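Local coordinates for putative antioxidant defense protein Mlr4105 (Mesorhizobium loti, PDB 3C1L), which is a putative antioxidant defence protein with an AhpD-like all-helical fold and probably has peroxiredoxin activity, at residues B[75-80]-B[125-130]. Residues are numbered along the deposited sequence; the frame is centred on the assembly and turned at random.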
ATOM      1  N   VAL B  75     -18.083  11.723   5.470  1.00 28.78           N
ATOM      2  CA  VAL B  75     -16.873  12.271   6.056  1.00 28.30           C
ATOM      3  C   VAL B  75     -15.763  11.197   6.328  1.00 28.75           C
ATOM      4  O   VAL B  75     -14.575  11.491   6.177  1.00 29.15           O
ATOM      5  CB  VAL B  75     -17.191  13.053   7.344  1.00 27.82           C
ATOM      6  CG1 VAL B  75     -15.896  13.536   7.963  1.00 29.62           C
ATOM      7  CG2 VAL B  75     -18.165  14.257   7.064  1.00 24.08           C
ATOM      8  N   ALA B  76     -16.131  10.002   6.778  1.00 26.54           N
ATOM      9  CA  ALA B  76     -15.145   8.946   6.997  1.00 26.32           C
ATOM     10  C   ALA B  76     -14.443   8.552   5.718  1.00 29.01           C
ATOM     11  O   ALA B  76     -13.212   8.391   5.693  1.00 28.51           O
ATOM     12  CB  ALA B  76     -15.774   7.735   7.658  1.00 25.74           C
ATOM     13  N   VAL B  77     -15.214   8.414   4.636  1.00 29.25           N
ATOM     14  CA  VAL B  77     -14.658   8.110   3.346  1.00 26.32           C
ATOM     15  C   VAL B  77     -13.765   9.251   2.821  1.00 26.64           C
ATOM     16  O   VAL B  77     -12.669   9.020   2.376  1.00 26.75           O
ATOM     17  CB  VAL B  77     -15.756   7.873   2.315  1.00 29.52           C
ATOM     18  CG1 VAL B  77     -15.128   7.843   0.875  1.00 25.29           C
ATOM     19  CG2 VAL B  77     -16.534   6.658   2.673  1.00 23.58           C
ATOM     20  N   SER B  78     -14.265  10.477   2.911  1.00 29.97           N
ATOM     21  CA  SER B  78     -13.536  11.696   2.539  1.00 27.72           C
ATOM     22  C   SER B  78     -12.243  11.929   3.325  1.00 28.63           C
ATOM     23  O   SER B  78     -11.277  12.527   2.794  1.00 29.39           O
ATOM     24  CB  SER B  78     -14.457  12.908   2.727  1.00 25.60           C
ATOM     25  OG  SER B  78     -15.579  12.849   1.881  1.00 28.65           O
ATOM     26  N   SER B  79     -12.225  11.455   4.570  1.00 27.64           N
ATOM     27  CA  SER B  79     -11.032  11.486   5.426  1.00 27.71           C
ATOM     28  C   SER B  79      -9.934  10.545   4.931  1.00 26.74           C
ATOM     29  O   SER B  79      -8.772  10.898   4.819  1.00 24.96           O
ATOM     30  CB  SER B  79     -11.395  11.064   6.845  1.00 26.03           C
ATOM     31  OG  SER B  79     -10.273  11.277   7.671  1.00 27.66           O
ATOM     32  N   ILE B  80     -10.331   9.342   4.581  1.00 29.36           N
ATOM     33  CA  ILE B  80      -9.411   8.365   3.966  1.00 24.41           C
ATOM     34  C   ILE B  80      -8.802   8.887   2.664  1.00 28.64           C
ATOM     35  O   ILE B  80      -7.617   8.698   2.431  1.00 29.50           O
ATOM     36  CB  ILE B  80     -10.149   7.058   3.731  1.00 25.27           C
ATOM     37  CG1 ILE B  80     -10.531   6.427   5.076  1.00 30.05           C
ATOM     38  CG2 ILE B  80      -9.300   6.056   3.024  1.00 24.34           C
ATOM     39  CD1 ILE B  80     -11.566   5.353   4.963  1.00 33.00           C
ATOM     40  N   GLU B 125     -16.701   0.973   9.694  1.00 28.39           N
ATOM     41  CA  GLU B 125     -15.662   0.004   9.348  1.00 30.39           C
ATOM     42  C   GLU B 125     -15.940  -0.643   7.980  1.00 29.28           C
ATOM     43  O   GLU B 125     -15.000  -0.856   7.196  1.00 28.02           O
ATOM     44  CB  GLU B 125     -15.482  -1.055  10.444  1.00 30.71           C
ATOM     45  CG  GLU B 125     -14.911  -0.502  11.786  1.00 34.95           C
ATOM     46  CD  GLU B 125     -13.421  -0.142  11.754  1.00 48.81           C
ATOM     47  OE1 GLU B 125     -12.797  -0.187  10.656  1.00 48.06           O
ATOM     48  OE2 GLU B 125     -12.867   0.192  12.846  1.00 53.18           O
ATOM     49  N   PHE B 126     -17.210  -0.927   7.668  1.00 28.51           N
ATOM     50  CA  PHE B 126     -17.519  -1.407   6.314  1.00 28.60           C
ATOM     51  C   PHE B 126     -17.114  -0.355   5.223  1.00 27.37           C
ATOM     52  O   PHE B 126     -16.442  -0.669   4.223  1.00 25.75           O
ATOM     53  CB  PHE B 126     -18.964  -1.763   6.211  1.00 27.49           C
ATOM     54  CG  PHE B 126     -19.354  -2.362   4.909  1.00 31.28           C
ATOM     55  CD1 PHE B 126     -19.071  -3.698   4.633  1.00 31.37           C
ATOM     56  CD2 PHE B 126     -20.048  -1.609   3.962  1.00 35.49           C
ATOM     57  CE1 PHE B 126     -19.433  -4.280   3.432  1.00 27.41           C
ATOM     58  CE2 PHE B 126     -20.406  -2.173   2.717  1.00 32.30           C
ATOM     59  CZ  PHE B 126     -20.111  -3.527   2.461  1.00 34.10           C
ATOM     60  N   ALA B 127     -17.526   0.886   5.436  1.00 26.73           N
ATOM     61  CA  ALA B 127     -17.168   2.020   4.535  1.00 27.74           C
ATOM     62  C   ALA B 127     -15.648   2.163   4.323  1.00 27.60           C
ATOM     63  O   ALA B 127     -15.205   2.434   3.206  1.00 32.27           O
ATOM     64  CB  ALA B 127     -17.758   3.318   5.068  1.00 26.64           C
ATOM     65  N   VAL B 128     -14.855   2.028   5.389  1.00 27.91           N
ATOM     66  CA  VAL B 128     -13.384   2.025   5.302  1.00 29.33           C
ATOM     67  C   VAL B 128     -12.869   0.919   4.401  1.00 28.34           C
ATOM     68  O   VAL B 128     -12.110   1.182   3.480  1.00 27.39           O
ATOM     69  CB  VAL B 128     -12.678   1.846   6.685  1.00 33.35           C
ATOM     70  CG1 VAL B 128     -11.215   1.566   6.478  1.00 33.93           C
ATOM     71  CG2 VAL B 128     -12.854   3.075   7.560  1.00 28.74           C
ATOM     72  N   LYS B 129     -13.349  -0.303   4.614  1.00 29.26           N
ATOM     73  CA  LYS B 129     -12.959  -1.449   3.751  1.00 28.33           C
ATOM     74  C   LYS B 129     -13.416  -1.288   2.296  1.00 27.32           C
ATOM     75  O   LYS B 129     -12.679  -1.525   1.380  1.00 28.22           O
ATOM     76  CB  LYS B 129     -13.478  -2.802   4.305  1.00 27.93           C
ATOM     77  CG  LYS B 129     -12.817  -3.968   3.588  1.00 30.60           C
ATOM     78  CD  LYS B 129     -13.057  -5.276   4.189  1.00 29.66           C
ATOM     79  CE  LYS B 129     -12.360  -6.348   3.375  1.00 31.60           C
ATOM     80  NZ  LYS B 129     -12.744  -7.704   3.895  1.00 32.64           N
ATOM     81  N   LEU B 130     -14.638  -0.853   2.085  1.00 26.97           N
ATOM     82  CA  LEU B 130     -15.113  -0.559   0.719  1.00 28.31           C
ATOM     83  C   LEU B 130     -14.287   0.589   0.057  1.00 25.86           C
ATOM     84  O   LEU B 130     -14.174   0.634  -1.151  1.00 26.35           O
ATOM     85  CB  LEU B 130     -16.607  -0.184   0.707  1.00 29.17           C
ATOM     86  CG  LEU B 130     -17.289  -0.202  -0.664  1.00 27.84           C
ATOM     87  CD1 LEU B 130     -17.255  -1.645  -1.204  1.00 29.55           C
ATOM     88  CD2 LEU B 130     -18.653   0.293  -0.536  1.00 30.64           C
TER
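I80 meets V128 through the tip of its longer branch. I80 CD1 lies 3.7 Å from V128 CG2, and it also reaches the backbone, at 3.8 Å from V128 CA. V128 CG1 is a little farther from I80 CD1, at 4.1 Å. The methyl therefore rests against the root of the valine as well as its branches. The two side chains cross at about a right angle. I80 CG1 is set beside the backbone N (chi1 -66°), and the nearly extended chi2 of 164° carries CD1 across to the other helix. In V128, chi1 168° puts CG2 beside the backbone N, where it meets I80 CD1.

A second, looser contact sits beside the first. V77 CG2 is 4.3 Å from A127 CB. The two segments come closest at V77 and V128, whose CA atoms are 6.5 Å apart. This fits the small side chains of A76 and A127, which face the gap.

The contact joins helix 67-80, near its C-terminal end, to helix 118-132. Helix 152-175 packs on both, with V77 on N166 and N169, and A127 on A162. F111 lies on V128, and K136 of another subunit packs there too. S78 of helix 67-80 touches C86, the second cysteine of a CxxC motif as in AhpD-like proteins, and its OG hydrogen-bonds N169. The contact thus lies on a helix that borders the probable redox site, but the side chains that touch across it are all apolar.

No hydrogen bond or salt bridge links the two segments. The backbone bonds run within each helix, as from I80 N to A76 O at 3.2 Å. Cohesion between these two segments therefore rests on methyl packing and, probably, on the exclusion of water, with no polar bond to fix their register.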